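Local coordinates for Serine/threonine protein phosphatase Stp1 (Streptococcus agalactiae, PDB 2PK0) that removes phosphate from phosphoserine and phosphothreonine residues of proteins as a PP2C-family phosphatase with magnesium ions in its active site, at residues N21-E29 against A52-L60. Sequence-based numbering, arbitrary orientation.
Sequences NQDFINQFE and ASEMTVTDL
Phe-24 lies flat against Glu-54, one ring face turned to the aliphatic part of the glutamate. Glu-54 CG stands over that face, 3.8 Å from the centroid of the Phe-24 ring, a CH-pi contact displaced toward the rim. With CG anti to the backbone N (chi1 -176°) and the chain extended beyond it, the Glu-54 carboxylate stacks on the same ring, the two planes 8° apart.

Val-57 fills the angle between two aromatic side chains. Its CG1 meets the Phe-24 ring at the edge, 3.7 Å from CD2, and the Phe-28 ring at the edge too, 4.0 Å from CZ. The same methyl packs against Asn-26 CB at 3.7 Å, so a single branch touches three alternate residues of the strand that face the helix. Phe-28 CZ also comes to 3.4 Å from the backbone O of Val-57.

The polar contacts gather at the start of the strand. Ser-53 OG lies 2.9 Å from Gln-22 O and also close to the carbonyls of Gly-49 and Asn-50 in the first turn of the helix. One water donates to both Ser-53 OG and Asp-23 O, bridging helix and strand. On the strand's other side, Asp-23 turns toward the magnesium site, its OD2 hydrogen-bonded to Thr-239 OG1 and Ser-196 OG.

Edge strand 23-29 pairs antiparallel with 35-43, while segment 52-60 of helix 48-64 runs nearly parallel to strand 23-29, their axes 18° apart: the helix-on-sheet layer flanking the central beta-sandwich of the PP2C fold, beside its metal centre.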
loop_
_atom_site.group_PDB
_atom_site.type_symbol
_atom_site.label_atom_id
_atom_site.label_comp_id
_atom_site.label_asym_id
_atom_site.label_seq_id
_atom_site.Cartn_x
_atom_site.Cartn_y
_atom_site.Cartn_z
ATOM N N ASN A 21 3.590 13.979 -8.106
ATOM C CA ASN A 21 3.455 12.621 -7.604
ATOM C C ASN A 21 3.743 12.587 -6.108
ATOM O O ASN A 21 4.901 12.611 -5.715
ATOM C CB ASN A 21 4.444 11.701 -8.323
ATOM C CG ASN A 21 4.183 10.219 -8.058
ATOM O OD1 ASN A 21 3.328 9.852 -7.254
ATOM N ND2 ASN A 21 4.920 9.363 -8.752
ATOM N N GLN A 22 2.706 12.491 -5.278
ATOM C CA GLN A 22 2.922 12.428 -3.830
ATOM C C GLN A 22 2.885 10.983 -3.295
ATOM O O GLN A 22 2.796 10.761 -2.083
ATOM C CB GLN A 22 1.912 13.306 -3.081
ATOM C CG GLN A 22 1.785 14.736 -3.600
ATOM C CD GLN A 22 0.845 15.574 -2.750
ATOM O OE1 GLN A 22 -0.347 15.252 -2.594
ATOM N NE2 GLN A 22 1.378 16.661 -2.189
ATOM N N ASP A 23 2.929 10.005 -4.198
ATOM C CA ASP A 23 3.088 8.621 -3.780
ATOM C C ASP A 23 4.581 8.351 -3.635
ATOM O O ASP A 23 5.378 8.954 -4.368
ATOM C CB ASP A 23 2.535 7.656 -4.826
ATOM C CG ASP A 23 1.006 7.562 -4.837
ATOM O OD1 ASP A 23 0.324 8.117 -3.949
ATOM O OD2 ASP A 23 0.486 6.903 -5.768
ATOM N N PHE A 24 4.957 7.457 -2.714
ATOM C CA PHE A 24 6.331 6.921 -2.667
ATOM C C PHE A 24 6.351 5.398 -2.493
ATOM O O PHE A 24 5.540 4.854 -1.761
ATOM C CB PHE A 24 7.160 7.589 -1.558
ATOM C CG PHE A 24 8.639 7.707 -1.884
ATOM C CD1 PHE A 24 9.095 8.654 -2.795
ATOM C CD2 PHE A 24 9.569 6.882 -1.280
ATOM C CE1 PHE A 24 10.461 8.769 -3.100
ATOM C CE2 PHE A 24 10.923 6.990 -1.573
ATOM C CZ PHE A 24 11.371 7.934 -2.485
ATOM N N ILE A 25 7.269 4.719 -3.173
ATOM C CA ILE A 25 7.427 3.258 -3.041
ATOM C C ILE A 25 8.909 2.810 -3.068
ATOM O O ILE A 25 9.731 3.381 -3.810
ATOM C CB ILE A 25 6.609 2.512 -4.114
ATOM C CG1 ILE A 25 6.319 1.067 -3.701
ATOM C CG2 ILE A 25 7.284 2.560 -5.464
ATOM C CD1 ILE A 25 5.522 0.308 -4.753
ATOM N N ASN A 26 9.250 1.826 -2.228
ATOM C CA ASN A 26 10.591 1.281 -2.183
ATOM C C ASN A 26 10.610 -0.101 -1.519
ATOM O O ASN A 26 9.653 -0.499 -0.840
ATOM C CB ASN A 26 11.542 2.230 -1.459
ATOM C CG ASN A 26 12.948 2.239 -2.063
ATOM O OD1 ASN A 26 13.321 1.338 -2.808
ATOM N ND2 ASN A 26 13.734 3.263 -1.731
ATOM N N GLN A 27 11.697 -0.839 -1.737
ATOM C CA GLN A 27 11.910 -2.102 -1.063
ATOM C C GLN A 27 13.220 -2.065 -0.282
ATOM O O GLN A 27 14.083 -1.233 -0.551
ATOM C CB GLN A 27 11.885 -3.265 -2.046
ATOM C CG GLN A 27 13.033 -3.282 -3.031
ATOM C CD GLN A 27 12.938 -4.459 -4.017
ATOM O OE1 GLN A 27 12.839 -5.614 -3.609
ATOM N NE2 GLN A 27 12.964 -4.158 -5.311
ATOM N N PHE A 28 13.339 -2.928 0.721
ATOM C CA PHE A 28 14.477 -2.922 1.626
ATOM C C PHE A 28 14.707 -4.365 2.001
ATOM O O PHE A 28 13.871 -5.201 1.739
ATOM C CB PHE A 28 14.191 -2.076 2.902
ATOM C CG PHE A 28 13.756 -0.670 2.604
ATOM C CD1 PHE A 28 12.391 -0.339 2.524
ATOM C CD2 PHE A 28 14.701 0.313 2.329
ATOM C CE1 PHE A 28 11.994 0.942 2.187
ATOM C CE2 PHE A 28 14.318 1.598 2.010
ATOM C CZ PHE A 28 12.962 1.920 1.939
ATOM N N GLU A 29 15.840 -4.654 2.628
ATOM C CA GLU A 29 16.130 -5.996 3.110
ATOM C C GLU A 29 16.918 -5.913 4.422
ATOM O O GLU A 29 17.919 -5.202 4.505
ATOM C CB GLU A 29 16.914 -6.766 2.050
ATOM C CG GLU A 29 17.267 -8.169 2.454
ATOM C CD GLU A 29 17.726 -9.030 1.282
ATOM O OE1 GLU A 29 16.968 -9.145 0.284
ATOM O OE2 GLU A 29 18.839 -9.601 1.374
ATOM N N ALA A 52 5.799 13.633 3.405
ATOM C CA ALA A 52 5.257 12.619 4.301
ATOM C C ALA A 52 5.446 11.205 3.770
ATOM O O ALA A 52 5.825 10.293 4.526
ATOM C CB ALA A 52 3.780 12.889 4.578
ATOM N N SER A 53 5.190 11.036 2.471
ATOM C CA SER A 53 5.304 9.735 1.810
ATOM C C SER A 53 6.754 9.282 1.694
ATOM O O SER A 53 7.071 8.162 2.075
ATOM C CB SER A 53 4.605 9.737 0.444
ATOM O OG SER A 53 5.233 10.581 -0.507
ATOM N N GLU A 54 7.636 10.156 1.216
ATOM C CA GLU A 54 9.059 9.827 1.175
ATOM C C GLU A 54 9.712 9.665 2.560
ATOM O O GLU A 54 10.592 8.828 2.725
ATOM C CB GLU A 54 9.844 10.815 0.311
ATOM C CG GLU A 54 11.317 10.445 0.153
ATOM C CD GLU A 54 12.022 11.252 -0.906
ATOM O OE1 GLU A 54 11.350 12.089 -1.557
ATOM O OE2 GLU A 54 13.247 11.044 -1.087
ATOM N N MET A 55 9.272 10.422 3.561
ATOM C CA MET A 55 9.880 10.296 4.895
ATOM C C MET A 55 9.547 8.977 5.591
ATOM O O MET A 55 10.435 8.299 6.090
ATOM C CB MET A 55 9.491 11.458 5.788
ATOM C CG MET A 55 10.436 11.725 6.924
ATOM S SD MET A 55 10.291 13.467 7.389
ATOM C CE MET A 55 11.781 14.205 6.654
ATOM N N THR A 56 8.266 8.626 5.607
ATOM C CA THR A 56 7.806 7.359 6.155
ATOM C C THR A 56 8.558 6.189 5.543
ATOM O O THR A 56 9.186 5.433 6.260
ATOM C CB THR A 56 6.313 7.170 5.880
ATOM O OG1 THR A 56 5.583 8.258 6.457
ATOM C CG2 THR A 56 5.807 5.844 6.441
ATOM N N VAL A 57 8.515 6.077 4.220
ATOM C CA VAL A 57 9.206 5.020 3.490
ATOM C C VAL A 57 10.727 4.986 3.733
ATOM O O VAL A 57 11.269 3.932 4.026
ATOM C CB VAL A 57 8.883 5.086 1.946
ATOM C CG1 VAL A 57 9.765 4.132 1.137
ATOM C CG2 VAL A 57 7.393 4.805 1.680
ATOM N N THR A 58 11.399 6.134 3.646
ATOM C CA THR A 58 12.854 6.191 3.863
ATOM C C THR A 58 13.252 5.879 5.322
ATOM O O THR A 58 14.085 5.024 5.531
ATOM C CB THR A 58 13.490 7.534 3.363
ATOM O OG1 THR A 58 13.089 7.780 2.015
ATOM C CG2 THR A 58 15.016 7.502 3.390
ATOM N N ASP A 59 12.618 6.526 6.303
ATOM C CA ASP A 59 12.890 6.297 7.737
ATOM C C ASP A 59 12.657 4.861 8.221
ATOM O O ASP A 59 13.513 4.283 8.909
ATOM C CB ASP A 59 12.060 7.234 8.623
ATOM C CG ASP A 59 12.551 8.677 8.592
ATOM O OD1 ASP A 59 13.567 8.971 7.916
ATOM O OD2 ASP A 59 11.906 9.524 9.256
ATOM N N LEU A 60 11.495 4.310 7.875
ATOM C CA LEU A 60 11.147 2.953 8.255
ATOM C C LEU A 60 12.099 1.950 7.644
ATOM O O LEU A 60 12.567 1.049 8.331
ATOM C CB LEU A 60 9.729 2.608 7.813
ATOM C CG LEU A 60 8.625 2.602 8.871
ATOM C CD1 LEU A 60 8.416 3.968 9.479
ATOM C CD2 LEU A 60 7.367 2.136 8.203
HETATM O O HOH W 1 6.411 11.405 -2.745
#